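Local coordinates for nitrate transport protein nrtA (Synechocystis sp., PDB 2G29) that binds nitrate as the solute-binding subunit of the NrtABCD ABC transporter, which takes up nitrate and probably nitrite, at residues Thr33-Gly38 and Gly88-His93; Ala45-Ile50 and Glu265-Cys270; Ile128-Asn133 and Tyr225-Thr230; Tyr331-Gln336 and Phe398-Pro403. All blocks are in the same frame, centred on the assembly; numbering follows the deposited sequence.

Contact 1 (Thr33-Gly38 and Gly88-His93); sequences TTAKLG and GIDGAH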
loop_
_atom_site.group_PDB
_atom_site.type_symbol
_atom_site.label_atom_id
_atom_site.label_comp_id
_atom_site.label_asym_id
_atom_site.label_seq_id
_atom_site.Cartn_x
_atom_site.Cartn_y
_atom_site.Cartn_z
ATOM N N THR A 33 -26.818 6.096 2.321
ATOM C CA THR A 33 -26.058 7.133 2.983
ATOM C C THR A 33 -24.952 6.598 3.875
ATOM O O THR A 33 -24.279 7.368 4.555
ATOM C CB THR A 33 -26.970 8.029 3.847
ATOM O OG1 THR A 33 -27.631 7.227 4.829
ATOM C CG2 THR A 33 -28.014 8.720 2.969
ATOM N N THR A 34 -24.777 5.282 3.860
ATOM C CA THR A 34 -23.735 4.652 4.667
ATOM C C THR A 34 -22.957 3.632 3.842
ATOM O O THR A 34 -23.407 3.181 2.802
ATOM C CB THR A 34 -24.337 3.897 5.886
ATOM O OG1 THR A 34 -23.289 3.510 6.793
ATOM C CG2 THR A 34 -25.085 2.659 5.443
ATOM N N ALA A 35 -21.770 3.302 4.340
ATOM C CA ALA A 35 -20.900 2.286 3.732
ATOM C C ALA A 35 -19.965 1.937 4.883
ATOM O O ALA A 35 -19.752 2.757 5.770
ATOM C CB ALA A 35 -20.103 2.865 2.550
ATOM N N LYS A 36 -19.467 0.703 4.906
ATOM C CA LYS A 36 -18.528 0.284 5.949
ATOM C C LYS A 36 -17.183 0.128 5.251
ATOM O O LYS A 36 -17.015 -0.768 4.422
ATOM C CB LYS A 36 -18.960 -1.052 6.587
ATOM C CG LYS A 36 -20.267 -0.926 7.417
ATOM C CD LYS A 36 -20.277 -1.889 8.599
ATOM C CE LYS A 36 -20.601 -3.282 8.235
ATOM N NZ LYS A 36 -20.254 -4.188 9.382
ATOM N N LEU A 37 -16.238 1.019 5.576
ATOM C CA LEU A 37 -14.917 1.016 4.951
ATOM C C LEU A 37 -13.832 0.652 5.933
ATOM O O LEU A 37 -13.626 1.330 6.957
ATOM C CB LEU A 37 -14.637 2.385 4.357
ATOM C CG LEU A 37 -15.689 2.926 3.394
ATOM C CD1 LEU A 37 -15.260 4.315 2.935
ATOM C CD2 LEU A 37 -15.848 1.968 2.216
ATOM N N GLY A 38 -13.120 -0.426 5.632
ATOM C CA GLY A 38 -12.056 -0.796 6.549
ATOM C C GLY A 38 -10.743 -0.081 6.290
ATOM O O GLY A 38 -10.514 0.439 5.173
ATOM N N GLY A 88 -19.611 -7.844 7.713
ATOM C CA GLY A 88 -18.272 -7.430 7.301
ATOM C C GLY A 88 -18.224 -6.015 6.768
ATOM O O GLY A 88 -18.897 -5.115 7.288
ATOM N N ILE A 89 -17.435 -5.799 5.717
ATOM C CA ILE A 89 -17.275 -4.441 5.175
ATOM C C ILE A 89 -17.549 -4.411 3.668
ATOM O O ILE A 89 -17.515 -5.458 2.991
ATOM C CB ILE A 89 -15.822 -3.844 5.489
ATOM C CG1 ILE A 89 -14.739 -4.762 4.863
ATOM C CG2 ILE A 89 -15.622 -3.698 7.000
ATOM C CD1 ILE A 89 -13.345 -4.296 5.196
ATOM N N ASP A 90 -17.821 -3.216 3.151
ATOM C CA ASP A 90 -18.107 -2.981 1.737
ATOM C C ASP A 90 -16.879 -2.631 0.906
ATOM O O ASP A 90 -16.874 -2.828 -0.321
ATOM C CB ASP A 90 -19.102 -1.811 1.597
ATOM C CG ASP A 90 -20.404 -2.033 2.381
ATOM O OD1 ASP A 90 -21.139 -2.984 2.062
ATOM O OD2 ASP A 90 -20.670 -1.254 3.321
ATOM N N GLY A 91 -15.867 -2.066 1.565
ATOM C CA GLY A 91 -14.664 -1.683 0.860
ATOM C C GLY A 91 -13.577 -1.404 1.873
ATOM O O GLY A 91 -13.795 -1.505 3.086
ATOM N N ALA A 92 -12.405 -1.010 1.391
ATOM C CA ALA A 92 -11.284 -0.793 2.300
ATOM C C ALA A 92 -10.121 -0.057 1.684
ATOM O O ALA A 92 -9.971 -0.032 0.463
ATOM C CB ALA A 92 -10.738 -2.171 2.743
ATOM N N HIS A 93 -9.310 0.521 2.579
ATOM C CA HIS A 93 -7.987 1.055 2.264
ATOM C C HIS A 93 -7.317 -0.337 2.202
ATOM O O HIS A 93 -7.392 -1.116 3.141
ATOM C CB HIS A 93 -7.540 1.963 3.432
ATOM C CG HIS A 93 -6.124 1.772 3.912
ATOM N ND1 HIS A 93 -5.025 2.402 3.363
ATOM C CD2 HIS A 93 -5.677 1.118 5.011
ATOM C CE1 HIS A 93 -3.957 2.158 4.121
ATOM N NE2 HIS A 93 -4.332 1.393 5.123
#
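The carbonyl oxygen of Lys36 is gripped by two successive amides of segment 88-93: Asp90 N reaches Lys36 O at 2.9 Å, in the carbonyl plane, and Gly91 N adds a weak, longer bond to the same oxygen. Asp90 holds Lys36 a second time through its side chain. Its CG lies anti to the carbonyl carbon (chi1 -56°), which brings the carboxylate to the backbone of segment 33-38, where OD2 takes the amide hydrogen of Lys36 N at 2.8 Å with its anti lone pair. The other oxygen, OD1, is hydrogen-bonded to Ser84 OG, so the carboxylate is held at both oxygens, which probably limits its rotation. An alanine in place of Asp90 removes the carboxylate and would probably leave Lys36 N and Ser84 OG without their mate. Further along, regular parallel pairing takes over: Gly38 N donates to Gly91 O at 2.8 Å, and Gly38 O receives His93 N at 2.9 Å. Glycine at 38 lets Ile89 come close, its CD1 lying 3.9 Å from Gly38 N, whereas a side chain there would collide with that methyl. Leu37 CD2 packs against Gly91, and its side chain also touches Phe242 and Met244 of strand 240-245, a further strand of the sheet; on the Ala92 face lies helix 73-82. Strands 36-39 and 91-95 are thus adjacent parallel strands of a mixed sheet, joined through helix-containing connections, as in the alpha/beta domains of periplasmic binding proteins.

Contact 2 (Ala45-Ile50 and Glu265-Cys270); sequences AAPLII and EAQQWC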
loop_
_atom_site.group_PDB
_atom_site.type_symbol
_atom_site.label_atom_id
_atom_site.label_comp_id
_atom_site.label_asym_id
_atom_site.label_seq_id
_atom_site.Cartn_x
_atom_site.Cartn_y
_atom_site.Cartn_z
ATOM N N ALA A 45 -3.747 5.438 5.095
ATOM C CA ALA A 45 -5.197 5.318 5.253
ATOM C C ALA A 45 -5.759 6.727 5.495
ATOM O O ALA A 45 -6.965 6.903 5.548
ATOM C CB ALA A 45 -5.524 4.443 6.460
ATOM N N ALA A 46 -4.864 7.717 5.641
ATOM C CA ALA A 46 -5.318 9.087 5.953
ATOM C C ALA A 46 -6.485 9.616 5.131
ATOM O O ALA A 46 -7.407 10.180 5.686
ATOM C CB ALA A 46 -4.163 10.088 5.883
ATOM N N PRO A 47 -6.465 9.440 3.815
ATOM C CA PRO A 47 -7.593 9.960 3.029
ATOM C C PRO A 47 -8.952 9.431 3.485
ATOM O O PRO A 47 -9.934 10.176 3.504
ATOM C CB PRO A 47 -7.246 9.546 1.595
ATOM C CG PRO A 47 -6.252 8.455 1.736
ATOM C CD PRO A 47 -5.440 8.812 2.966
ATOM N N LEU A 48 -9.042 8.154 3.856
ATOM C CA LEU A 48 -10.323 7.612 4.284
ATOM C C LEU A 48 -10.764 8.165 5.648
ATOM O O LEU A 48 -11.967 8.392 5.876
ATOM C CB LEU A 48 -10.297 6.081 4.360
ATOM C CG LEU A 48 -10.089 5.337 3.040
ATOM C CD1 LEU A 48 -10.529 3.900 3.247
ATOM C CD2 LEU A 48 -10.889 5.967 1.904
ATOM N N ILE A 49 -9.795 8.398 6.530
ATOM C CA ILE A 49 -10.056 8.913 7.878
ATOM C C ILE A 49 -10.397 10.395 7.808
ATOM O O ILE A 49 -11.393 10.826 8.408
ATOM C CB ILE A 49 -8.821 8.642 8.768
ATOM C CG1 ILE A 49 -8.755 7.139 9.105
ATOM C CG2 ILE A 49 -8.919 9.442 10.064
ATOM C CD1 ILE A 49 -8.742 6.190 7.952
ATOM N N ILE A 50 -9.598 11.151 7.067
ATOM C CA ILE A 50 -9.834 12.605 6.899
ATOM C C ILE A 50 -11.181 12.826 6.196
ATOM O O ILE A 50 -11.896 13.804 6.481
ATOM C CB ILE A 50 -8.674 13.261 6.104
ATOM C CG1 ILE A 50 -7.487 13.512 7.034
ATOM C CG2 ILE A 50 -9.085 14.615 5.503
ATOM C CD1 ILE A 50 -7.803 14.323 8.231
ATOM N N GLU A 265 -11.258 14.532 -2.559
ATOM C CA GLU A 265 -11.073 15.815 -1.882
ATOM C C GLU A 265 -10.232 15.600 -0.627
ATOM O O GLU A 265 -9.395 16.419 -0.317
ATOM C CB GLU A 265 -12.411 16.437 -1.507
ATOM C CG GLU A 265 -13.187 16.984 -2.707
ATOM C CD GLU A 265 -13.812 18.323 -2.381
ATOM O OE1 GLU A 265 -14.658 18.373 -1.470
ATOM O OE2 GLU A 265 -13.443 19.326 -3.026
ATOM N N ALA A 266 -10.434 14.482 0.070
ATOM C CA ALA A 266 -9.628 14.240 1.265
ATOM C C ALA A 266 -8.178 14.041 0.864
ATOM O O ALA A 266 -7.251 14.446 1.592
ATOM C CB ALA A 266 -10.150 13.023 2.028
ATOM N N GLN A 267 -7.940 13.397 -0.282
ATOM C CA GLN A 267 -6.569 13.220 -0.756
ATOM C C GLN A 267 -5.885 14.562 -1.037
ATOM O O GLN A 267 -4.725 14.753 -0.716
ATOM C CB GLN A 267 -6.533 12.372 -2.027
ATOM C CG GLN A 267 -6.743 10.885 -1.774
ATOM C CD GLN A 267 -6.744 10.101 -3.068
ATOM O OE1 GLN A 267 -7.547 10.372 -3.958
ATOM N NE2 GLN A 267 -5.839 9.118 -3.178
ATOM N N GLN A 268 -6.620 15.480 -1.666
ATOM C CA GLN A 268 -6.079 16.801 -1.966
ATOM C C GLN A 268 -5.751 17.532 -0.667
ATOM O O GLN A 268 -4.724 18.217 -0.565
ATOM C CB GLN A 268 -7.104 17.571 -2.790
ATOM C CG GLN A 268 -7.192 17.053 -4.219
ATOM C CD GLN A 268 -8.292 17.718 -4.996
ATOM O OE1 GLN A 268 -9.443 17.297 -4.955
ATOM N NE2 GLN A 268 -7.942 18.770 -5.707
ATOM N N TRP A 269 -6.621 17.375 0.314
ATOM C CA TRP A 269 -6.416 18.012 1.620
ATOM C C TRP A 269 -5.167 17.439 2.305
ATOM O O TRP A 269 -4.304 18.174 2.785
ATOM C CB TRP A 269 -7.613 17.772 2.513
ATOM C CG TRP A 269 -7.567 18.600 3.788
ATOM C CD1 TRP A 269 -8.018 19.881 3.946
ATOM C CD2 TRP A 269 -7.002 18.215 5.043
ATOM N NE1 TRP A 269 -7.772 20.318 5.223
ATOM C CE2 TRP A 269 -7.153 19.315 5.923
ATOM C CE3 TRP A 269 -6.381 17.044 5.518
ATOM C CZ2 TRP A 269 -6.707 19.283 7.243
ATOM C CZ3 TRP A 269 -5.936 17.014 6.832
ATOM C CH2 TRP A 269 -6.105 18.127 7.685
ATOM N N CYS A 270 -5.089 16.108 2.377
ATOM C CA CYS A 270 -3.940 15.465 3.003
ATOM C C CYS A 270 -2.605 15.743 2.317
ATOM O O CYS A 270 -1.554 15.716 2.944
ATOM C CB CYS A 270 -4.132 13.948 3.030
ATOM S SG CYS A 270 -5.377 13.325 4.114
#
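Helix-helix packing in one alpha/beta lobe of the binding protein brings Pro47 and Ile50, in the first turns of helix 46-53, against Ala266, Trp269 and Cys270 of helix 253-271. The axes of the two short helical segments run at 109° to one another and come within 8.2 Å, an approach consistent with the small side chain of Ala266 at the crossing, whose CB sits 3.2 Å from Pro47 O. Beside it the ring of Pro47 leans on the aliphatic part of Gln267, CB to CG; the amide of that glutamine is occupied elsewhere, with Ser328 and with the carbonyls of Arg120 and Leu121. Ile50 fills the other half of the interface. Its CG2 branch, anti to the backbone N, reaches both Ala266 CB and the six-membered part of the indole, 3.6 Å from Trp269 CE3, while CD1 meets Trp269 CZ3, the two side chains crossing at about a right angle. Phe56 packs on Ile50, Ala266 and Trp269 as well, and Met279 of helix 276-284 touches Ala46 and Cys270. The thiol of Cys270 closes the seam from the far end of its segment: SG lies 3.9 Å from Ala46 CB and 3.6 Å from Ile50 CG1.

Contact 3 (Ile128-Asn133 and Tyr225-Thr230); sequences IQLGNN and YQALTT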
loop_
_atom_site.group_PDB
_atom_site.type_symbol
_atom_site.label_atom_id
_atom_site.label_comp_id
_atom_site.label_asym_id
_atom_site.label_seq_id
_atom_site.Cartn_x
_atom_site.Cartn_y
_atom_site.Cartn_z
ATOM N N ILE A 128 11.695 -0.660 4.691
ATOM C CA ILE A 128 12.303 -1.961 4.945
ATOM C C ILE A 128 13.274 -1.729 6.101
ATOM O O ILE A 128 14.183 -0.877 6.003
ATOM C CB ILE A 128 13.043 -2.498 3.694
ATOM C CG1 ILE A 128 11.997 -2.805 2.618
ATOM C CG2 ILE A 128 13.873 -3.734 4.054
ATOM C CD1 ILE A 128 12.564 -3.306 1.290
ATOM N N GLN A 129 13.063 -2.480 7.176
ATOM C CA GLN A 129 13.845 -2.373 8.384
ATOM C C GLN A 129 14.627 -3.634 8.664
ATOM O O GLN A 129 14.303 -4.722 8.185
ATOM C CB GLN A 129 12.948 -2.100 9.592
ATOM C CG GLN A 129 12.300 -0.717 9.567
ATOM C CD GLN A 129 11.308 -0.535 8.433
ATOM O OE1 GLN A 129 10.321 -1.295 8.297
ATOM N NE2 GLN A 129 11.555 0.464 7.602
ATOM N N LEU A 130 15.664 -3.471 9.464
ATOM C CA LEU A 130 16.515 -4.597 9.898
ATOM C C LEU A 130 16.641 -4.563 11.421
ATOM O O LEU A 130 16.599 -3.492 12.029
ATOM C CB LEU A 130 17.918 -4.460 9.313
ATOM C CG LEU A 130 17.962 -4.903 7.866
ATOM C CD1 LEU A 130 19.190 -4.283 7.159
ATOM C CD2 LEU A 130 17.982 -6.430 7.780
ATOM N N GLY A 131 16.771 -5.738 12.031
ATOM C CA GLY A 131 16.976 -5.764 13.470
ATOM C C GLY A 131 18.352 -5.195 13.831
ATOM O O GLY A 131 19.231 -5.052 12.974
ATOM N N ASN A 132 18.535 -4.861 15.105
ATOM C CA ASN A 132 19.797 -4.298 15.560
ATOM C C ASN A 132 21.002 -5.187 15.341
ATOM O O ASN A 132 22.152 -4.700 15.324
ATOM C CB ASN A 132 19.721 -3.935 17.035
ATOM C CG ASN A 132 18.785 -2.811 17.294
ATOM O OD1 ASN A 132 18.638 -1.927 16.460
ATOM N ND2 ASN A 132 18.146 -2.819 18.462
ATOM N N ASN A 133 20.779 -6.483 15.167
ATOM C CA ASN A 133 21.917 -7.377 14.928
ATOM C C ASN A 133 22.610 -7.081 13.602
ATOM O O ASN A 133 23.686 -7.619 13.329
ATOM C CB ASN A 133 21.483 -8.842 14.952
ATOM C CG ASN A 133 21.139 -9.307 16.336
ATOM O OD1 ASN A 133 21.597 -8.726 17.320
ATOM N ND2 ASN A 133 20.341 -10.358 16.435
ATOM N N TYR A 225 16.761 -0.579 12.679
ATOM C CA TYR A 225 17.090 0.583 11.850
ATOM C C TYR A 225 16.491 0.386 10.457
ATOM O O TYR A 225 16.045 -0.700 10.108
ATOM C CB TYR A 225 18.606 0.835 11.777
ATOM C CG TYR A 225 19.419 -0.122 10.933
ATOM C CD1 TYR A 225 19.800 0.226 9.636
ATOM C CD2 TYR A 225 19.873 -1.339 11.459
ATOM C CE1 TYR A 225 20.624 -0.602 8.888
ATOM C CE2 TYR A 225 20.698 -2.175 10.725
ATOM C CZ TYR A 225 21.078 -1.808 9.444
ATOM O OH TYR A 225 21.929 -2.594 8.701
ATOM N N GLN A 226 16.438 1.461 9.688
ATOM C CA GLN A 226 15.835 1.412 8.373
ATOM C C GLN A 226 16.848 1.349 7.265
ATOM O O GLN A 226 17.772 2.155 7.231
ATOM C CB GLN A 226 14.908 2.630 8.181
ATOM C CG GLN A 226 14.154 2.624 6.830
ATOM C CD GLN A 226 12.853 3.425 6.844
ATOM O OE1 GLN A 226 12.135 3.493 5.835
ATOM N NE2 GLN A 226 12.534 4.002 7.971
ATOM N N ALA A 227 16.671 0.378 6.376
ATOM C CA ALA A 227 17.555 0.188 5.223
ATOM C C ALA A 227 17.186 1.164 4.106
ATOM O O ALA A 227 18.054 1.759 3.466
ATOM C CB ALA A 227 17.452 -1.266 4.730
ATOM N N LEU A 228 15.883 1.363 3.890
ATOM C CA LEU A 228 15.415 2.257 2.841
ATOM C C LEU A 228 13.934 2.523 3.022
ATOM O O LEU A 228 13.246 1.794 3.763
ATOM C CB LEU A 228 15.610 1.601 1.456
ATOM C CG LEU A 228 14.843 0.272 1.298
ATOM C CD1 LEU A 228 13.491 0.516 0.640
ATOM C CD2 LEU A 228 15.677 -0.692 0.436
ATOM N N THR A 229 13.480 3.597 2.372
ATOM C CA THR A 229 12.066 3.939 2.276
ATOM C C THR A 229 11.756 3.520 0.827
ATOM O O THR A 229 12.573 3.674 -0.089
ATOM C CB THR A 229 11.804 5.418 2.611
ATOM O OG1 THR A 229 10.391 5.646 2.589
ATOM C CG2 THR A 229 12.516 6.354 1.617
ATOM N N THR A 230 10.561 2.992 0.601
ATOM C CA THR A 230 10.298 2.362 -0.677
ATOM C C THR A 230 10.290 3.161 -1.940
ATOM O O THR A 230 10.439 2.594 -3.005
ATOM C CB THR A 230 9.077 1.404 -0.542
ATOM O OG1 THR A 230 7.958 2.132 -0.034
ATOM C CG2 THR A 230 9.390 0.285 0.436
#
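The phenol ring of Tyr225 lies with one face over Leu130, whose CB stands 4.3 Å from the ring centroid and 27° off its normal, a CH-pi contact. Leu130 CD1 extends alongside the ring as far as the hydroxyl, 3.6 Å from Tyr225 OH. The ring gets there because CG is set between the backbone N and the carbonyl carbon (chi1 73°), and OH is then tied to Tyr134 O and Val139 N. A leucine at Tyr225 would probably leave those two backbone groups without their mate and take the aromatic face away from Leu130 CB. On the opposite face of the sheet Gln129 and Gln226 run side by side, their amide planes nearly perpendicular. These residues belong to neighbouring antiparallel strands, 126-130 and 225-229, of a mixed five-stranded sheet. Leu130 and Tyr225 form a hydrogen-bonded pair, Leu130 N to Tyr225 O at 2.9 Å and Tyr225 N to Leu130 O at 3.0 Å. The register then slips by one residue at a classic beta bulge, where Ala227 and Leu228 both face Ile128. Ala227 N donates to Ile128 O at 2.8 Å, and Ile128 N donates in turn to Leu228 O at 3.0 Å. At the bulge Ile128 CD1 meets Leu228 CD1 at 4.0 Å, and Trp174 of helix 166-177 packs on Ile128, Ala227 and Leu228.

Contact 4 (Tyr331-Gln336 and Phe398-Pro403); sequences YKSHDQ and FDPENP
The start of helix 332-344, with Tyr331 at its N-cap position, presents Ser333 and Gln336 to a type I beta turn from Asp399 to Asn402, the nearest CA atoms being those of Ser333 and Pro400. Within the turn, Asp399 OD1 accepts from Glu401 N, an Asx turn in which the amide meets the oxygen from above the carboxylate plane. Pro400 is the residue this turn pushes against the helix: its CG lies 3.6 Å from Ser333 CB. The serine hydroxyl is engaged elsewhere, with Arg387 N, and meets the proline through its methylene. Gln336 passes across the same ring at about a right angle, its extended chain bringing OE1 to 4.0 Å from Pro400 CB. A water then joins the two segments, donating to Gln336 OE1 at 2.8 Å and to Pro400 O at 2.8 Å, so both of its hydrogens are spent on the bridge. On the more deeply buried side stands Phe398, with CG anti to the backbone N (chi1 175°), which sends the ring toward the helix, CE2 lying 3.7 Å from Ser333 O and CZ 4.2 Å from Gln336 C. Trp337 and Tyr406 meet this ring edge-to-face, and Pro400 N lies over one of its faces toward the rim. Far from the nitrate site, van der Waals contacts of Pro400 and Phe398 and one water bridge fasten the turn before helix 403-408 onto helix 332-344; without direct polar bonds between the segments, their fit probably rests on the shapes of these two rings.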
loop_
_atom_site.group_PDB
_atom_site.type_symbol
_atom_site.label_atom_id
_atom_site.label_comp_id
_atom_site.label_asym_id
_atom_site.label_seq_id
_atom_site.Cartn_x
_atom_site.Cartn_y
_atom_site.Cartn_z
ATOM N N TYR A 331 -3.457 3.756 -12.201
ATOM C CA TYR A 331 -2.937 3.285 -13.479
ATOM C C TYR A 331 -3.089 1.768 -13.621
ATOM O O TYR A 331 -2.682 0.981 -12.739
ATOM C CB TYR A 331 -1.446 3.636 -13.625
ATOM C CG TYR A 331 -1.139 5.102 -13.861
ATOM C CD1 TYR A 331 -0.761 5.918 -12.812
ATOM C CD2 TYR A 331 -1.225 5.658 -15.147
ATOM C CE1 TYR A 331 -0.456 7.263 -13.014
ATOM C CE2 TYR A 331 -0.928 7.000 -15.349
ATOM C CZ TYR A 331 -0.541 7.787 -14.288
ATOM O OH TYR A 331 -0.184 9.119 -14.490
ATOM N N LYS A 332 -3.667 1.358 -14.739
ATOM C CA LYS A 332 -3.793 -0.075 -15.032
ATOM C C LYS A 332 -2.395 -0.714 -15.201
ATOM O O LYS A 332 -2.223 -1.881 -14.858
ATOM C CB LYS A 332 -4.621 -0.286 -16.304
ATOM C CG LYS A 332 -6.120 -0.057 -16.129
ATOM C CD LYS A 332 -6.870 -0.248 -17.423
ATOM C CE LYS A 332 -8.346 -0.274 -17.175
ATOM N NZ LYS A 332 -9.099 -0.554 -18.457
ATOM N N SER A 333 -1.405 0.031 -15.711
ATOM C CA SER A 333 -0.071 -0.540 -15.893
ATOM C C SER A 333 0.518 -0.922 -14.543
ATOM O O SER A 333 1.267 -1.915 -14.434
ATOM C CB SER A 333 0.855 0.451 -16.622
ATOM O OG SER A 333 0.959 1.660 -15.891
ATOM N N HIS A 334 0.168 -0.173 -13.492
ATOM C CA HIS A 334 0.646 -0.490 -12.140
ATOM C C HIS A 334 -0.008 -1.778 -11.630
ATOM O O HIS A 334 0.664 -2.648 -11.106
ATOM C CB HIS A 334 0.341 0.650 -11.187
ATOM C CG HIS A 334 1.182 1.884 -11.394
ATOM N ND1 HIS A 334 2.298 1.938 -12.199
ATOM C CD2 HIS A 334 1.044 3.104 -10.839
ATOM C CE1 HIS A 334 2.819 3.160 -12.123
ATOM N NE2 HIS A 334 2.080 3.879 -11.307
ATOM N N ASP A 335 -1.313 -1.904 -11.797
ATOM C CA ASP A 335 -1.976 -3.150 -11.398
ATOM C C ASP A 335 -1.336 -4.332 -12.156
ATOM O O ASP A 335 -1.116 -5.412 -11.556
ATOM C CB ASP A 335 -3.486 -3.073 -11.728
ATOM C CG ASP A 335 -4.256 -2.109 -10.832
ATOM O OD1 ASP A 335 -3.627 -1.400 -10.026
ATOM O OD2 ASP A 335 -5.501 -2.072 -10.969
ATOM N N GLN A 336 -1.032 -4.137 -13.444
ATOM C CA GLN A 336 -0.418 -5.190 -14.262
ATOM C C GLN A 336 0.952 -5.573 -13.680
ATOM O O GLN A 336 1.298 -6.747 -13.633
ATOM C CB GLN A 336 -0.289 -4.730 -15.716
ATOM C CG GLN A 336 -1.633 -4.626 -16.469
ATOM C CD GLN A 336 -1.605 -3.722 -17.694
ATOM O OE1 GLN A 336 -0.549 -3.301 -18.163
ATOM N NE2 GLN A 336 -2.786 -3.430 -18.230
ATOM N N PHE A 398 10.270 -2.282 -16.404
ATOM C CA PHE A 398 9.004 -2.964 -16.713
ATOM C C PHE A 398 8.298 -2.174 -17.795
ATOM O O PHE A 398 7.890 -1.016 -17.570
ATOM C CB PHE A 398 8.079 -3.009 -15.475
ATOM C CG PHE A 398 6.698 -3.598 -15.738
ATOM C CD1 PHE A 398 6.531 -4.983 -15.968
ATOM C CD2 PHE A 398 5.553 -2.764 -15.748
ATOM C CE1 PHE A 398 5.257 -5.519 -16.187
ATOM C CE2 PHE A 398 4.278 -3.307 -15.969
ATOM C CZ PHE A 398 4.131 -4.676 -16.194
ATOM N N ASP A 399 8.163 -2.798 -18.962
ATOM C CA ASP A 399 7.472 -2.185 -20.087
ATOM C C ASP A 399 6.132 -2.873 -20.075
ATOM O O ASP A 399 6.037 -4.071 -20.315
ATOM C CB ASP A 399 8.214 -2.497 -21.386
ATOM C CG ASP A 399 7.527 -1.937 -22.606
ATOM O OD1 ASP A 399 6.370 -1.475 -22.537
ATOM O OD2 ASP A 399 8.202 -1.978 -23.690
ATOM N N PRO A 400 5.060 -2.128 -19.759
ATOM C CA PRO A 400 3.728 -2.755 -19.720
ATOM C C PRO A 400 3.321 -3.486 -21.013
ATOM O O PRO A 400 2.481 -4.406 -20.978
ATOM C CB PRO A 400 2.797 -1.575 -19.392
ATOM C CG PRO A 400 3.703 -0.602 -18.643
ATOM C CD PRO A 400 5.019 -0.707 -19.354
ATOM N N GLU A 401 3.904 -3.091 -22.144
ATOM C CA GLU A 401 3.595 -3.763 -23.414
ATOM C C GLU A 401 4.254 -5.150 -23.530
ATOM O O GLU A 401 3.934 -5.890 -24.464
ATOM C CB GLU A 401 4.003 -2.885 -24.616
ATOM C CG GLU A 401 3.209 -1.577 -24.746
ATOM C CD GLU A 401 3.613 -0.740 -25.965
ATOM O OE1 GLU A 401 4.675 -1.004 -26.579
ATOM O OE2 GLU A 401 2.868 0.209 -26.306
ATOM N N ASN A 402 5.163 -5.504 -22.621
ATOM C CA ASN A 402 5.793 -6.827 -22.673
ATOM C C ASN A 402 6.204 -7.296 -21.275
ATOM O O ASN A 402 7.381 -7.263 -20.894
ATOM C CB ASN A 402 7.028 -6.848 -23.593
ATOM C CG ASN A 402 7.457 -8.271 -23.989
ATOM O OD1 ASN A 402 8.109 -8.480 -25.037
ATOM N ND2 ASN A 402 7.129 -9.242 -23.157
ATOM N N PRO A 403 5.228 -7.751 -20.467
ATOM C CA PRO A 403 5.582 -8.226 -19.122
ATOM C C PRO A 403 6.483 -9.448 -19.106
ATOM O O PRO A 403 7.253 -9.645 -18.189
ATOM C CB PRO A 403 4.237 -8.560 -18.499
ATOM C CG PRO A 403 3.309 -7.606 -19.142
ATOM C CD PRO A 403 3.765 -7.614 -20.594
HETATM O O HOH W 1 1.354 -5.345 -18.565
#

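Contacts 1, 2 and 3 are buried, whereas contact 4 is partly buried. Contacts 1 and 3 join neighbouring strands in two different five-stranded sheets, on opposite sides of the chain's centre, in keeping with the two-domain build; backbone bonds dominate both, but contact 1 pairs parallel strands and contact 3 antiparallel ones with a bulge. Contact 2 relies on apolar helix packing, and it touches contact 1 where Leu48 CD1 packs 3.6 Å from His93 CB. His93 also neighbours the nitrate-binding residues Trp73 and Lys240. Contact 4, away from the annotated sites, touches none of the others, and a water bridges its two segments.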